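Local coordinates for protein lactate dehydrogenase, adjacent gene encodes predicted malate dehydrogenase (Cryptosporidium parvum, PDB 4ND2) that probably interconverts (S)-lactate and pyruvate, using NAD(+)/NADH as the redox cofactor, at residues 103-108 / 129-134. Numbering follows the deposited sequence.
Sequences SVAEGV and SHFQKV
Ala105 and Phe131 are the residues whose CA atoms come nearest, 6.4 Å apart, where two helical segments pass at 47° with their axes 9.3 Å from each other. The small Ala105 side chain points at the second helix and probably helps the two approach here. Phe131 and Ala105 carry most of the contact. The CG of Phe131 stands anti to the backbone N (chi1 -176°), and this sends the ring across to the 103-108 segment. Ala105 CA stands obliquely to the Phe131 ring, 3.5 Å from CE1. The same ring atom of Phe131 meets CG1 of Val104 at 4.0 Å. On the Val108 side, CG2 sits at the ring edge, near the ring plane, 4.1 Å from Phe131 CZ. Val104 and Val108, one helical turn apart, both meet the outer end of the ring. Val134 adds a second touch. Its CG2 presses on CB of Ala105 at 3.5 Å, tight for two carbons. The side chains that meet across the contact are all apolar. At its side, His130 NE2 is hydrogen-bonded to Asp102 OD2, a polar tie between the same two helices. Val104, Val108 and Phe131 also rest on strand 75-78. The arrangement is that of neighbouring helices, 94-111 and 124-135, packed on one face of the parallel sheet in the NAD-binding Rossmann domain, with the side chain of Val104 about 5 Å from the bound 3-acetylpyridine adenine dinucleotide.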
loop_
_atom_site.group_PDB
_atom_site.type_symbol
_atom_site.label_atom_id
_atom_site.label_comp_id
_atom_site.label_asym_id
_atom_site.label_seq_id
_atom_site.Cartn_x
_atom_site.Cartn_y
_atom_site.Cartn_z
ATOM N N SER A 103 14.213 33.453 -9.658
ATOM C CA SER A 103 14.963 32.552 -10.532
ATOM C C SER A 103 14.172 31.276 -10.836
ATOM O O SER A 103 14.109 30.843 -11.986
ATOM C CB SER A 103 16.314 32.202 -9.899
ATOM O OG SER A 103 17.085 31.378 -10.753
ATOM N N VAL A 104 13.555 30.690 -9.812
ATOM C CA VAL A 104 12.748 29.479 -10.000
ATOM C C VAL A 104 11.592 29.743 -10.967
ATOM O O VAL A 104 11.281 28.907 -11.815
ATOM C CB VAL A 104 12.192 28.929 -8.664
ATOM C CG1 VAL A 104 11.297 27.719 -8.906
ATOM C CG2 VAL A 104 13.325 28.549 -7.721
ATOM N N ALA A 105 10.969 30.912 -10.839
ATOM C CA ALA A 105 9.859 31.304 -11.707
ATOM C C ALA A 105 10.262 31.354 -13.179
ATOM O O ALA A 105 9.475 30.979 -14.047
ATOM C CB ALA A 105 9.302 32.648 -11.273
ATOM N N GLU A 106 11.481 31.814 -13.456
ATOM C CA GLU A 106 11.986 31.855 -14.828
ATOM C C GLU A 106 12.194 30.450 -15.391
ATOM O O GLU A 106 11.908 30.203 -16.561
ATOM C CB GLU A 106 13.290 32.663 -14.914
ATOM C CG GLU A 106 13.126 34.149 -14.609
ATOM C CD GLU A 106 12.111 34.841 -15.505
ATOM O OE1 GLU A 106 12.010 34.485 -16.699
ATOM O OE2 GLU A 106 11.410 35.752 -15.014
ATOM N N GLY A 107 12.686 29.535 -14.560
ATOM C CA GLY A 107 12.847 28.139 -14.965
ATOM C C GLY A 107 11.524 27.468 -15.292
ATOM O O GLY A 107 11.382 26.834 -16.341
ATOM N N VAL A 108 10.551 27.618 -14.396
ATOM C CA VAL A 108 9.226 27.019 -14.569
ATOM C C VAL A 108 8.507 27.616 -15.781
ATOM O O VAL A 108 7.930 26.887 -16.586
ATOM C CB VAL A 108 8.353 27.196 -13.303
ATOM C CG1 VAL A 108 6.910 26.776 -13.563
ATOM C CG2 VAL A 108 8.939 26.403 -12.144
ATOM N N SER A 129 2.415 33.989 -3.111
ATOM C CA SER A 129 1.919 35.172 -3.808
ATOM C C SER A 129 2.997 35.759 -4.715
ATOM O O SER A 129 2.732 36.106 -5.866
ATOM C CB SER A 129 1.469 36.229 -2.796
ATOM O OG SER A 129 0.871 37.333 -3.448
ATOM N N HIS A 130 4.212 35.857 -4.185
ATOM C CA HIS A 130 5.350 36.349 -4.950
ATOM C C HIS A 130 5.606 35.492 -6.188
ATOM O O HIS A 130 5.778 36.026 -7.282
ATOM C CB HIS A 130 6.605 36.399 -4.076
ATOM C CG HIS A 130 7.790 36.995 -4.767
ATOM N ND1 HIS A 130 7.836 38.317 -5.154
ATOM C CD2 HIS A 130 8.968 36.449 -5.149
ATOM C CE1 HIS A 130 8.992 38.562 -5.743
ATOM N NE2 HIS A 130 9.698 37.444 -5.753
ATOM N N PHE A 131 5.618 34.170 -6.020
ATOM C CA PHE A 131 5.862 33.268 -7.148
ATOM C C PHE A 131 4.798 33.391 -8.236
ATOM O O PHE A 131 5.123 33.388 -9.423
ATOM C CB PHE A 131 5.954 31.807 -6.708
ATOM C CG PHE A 131 6.291 30.876 -7.836
ATOM C CD1 PHE A 131 7.614 30.613 -8.163
ATOM C CD2 PHE A 131 5.287 30.301 -8.602
ATOM C CE1 PHE A 131 7.927 29.775 -9.218
ATOM C CE2 PHE A 131 5.594 29.463 -9.659
ATOM C CZ PHE A 131 6.918 29.199 -9.968
ATOM N N GLN A 132 3.534 33.472 -7.834
ATOM C CA GLN A 132 2.444 33.601 -8.796
ATOM C C GLN A 132 2.587 34.894 -9.600
ATOM O O GLN A 132 2.407 34.895 -10.818
ATOM C CB GLN A 132 1.082 33.550 -8.093
ATOM C CG GLN A 132 -0.107 33.421 -9.038
ATOM C CD GLN A 132 -0.516 34.736 -9.681
ATOM O OE1 GLN A 132 -0.406 35.798 -9.071
ATOM N NE2 GLN A 132 -0.988 34.669 -10.918
ATOM N N LYS A 133 2.924 35.983 -8.912
ATOM C CA LYS A 133 3.079 37.286 -9.555
ATOM C C LYS A 133 4.205 37.276 -10.591
ATOM O O LYS A 133 3.997 37.684 -11.734
ATOM C CB LYS A 133 3.334 38.381 -8.512
ATOM C CG LYS A 133 3.220 39.794 -9.066
ATOM C CD LYS A 133 3.494 40.844 -8.002
ATOM C CE LYS A 133 3.394 42.248 -8.581
ATOM N NZ LYS A 133 3.751 43.299 -7.587
ATOM N N VAL A 134 5.384 36.800 -10.197
ATOM C CA VAL A 134 6.559 36.838 -11.080
ATOM C C VAL A 134 6.528 35.762 -12.174
ATOM O O VAL A 134 7.025 35.992 -13.276
ATOM C CB VAL A 134 7.895 36.776 -10.296
ATOM C CG1 VAL A 134 7.967 37.907 -9.281
ATOM C CG2 VAL A 134 8.091 35.429 -9.615
#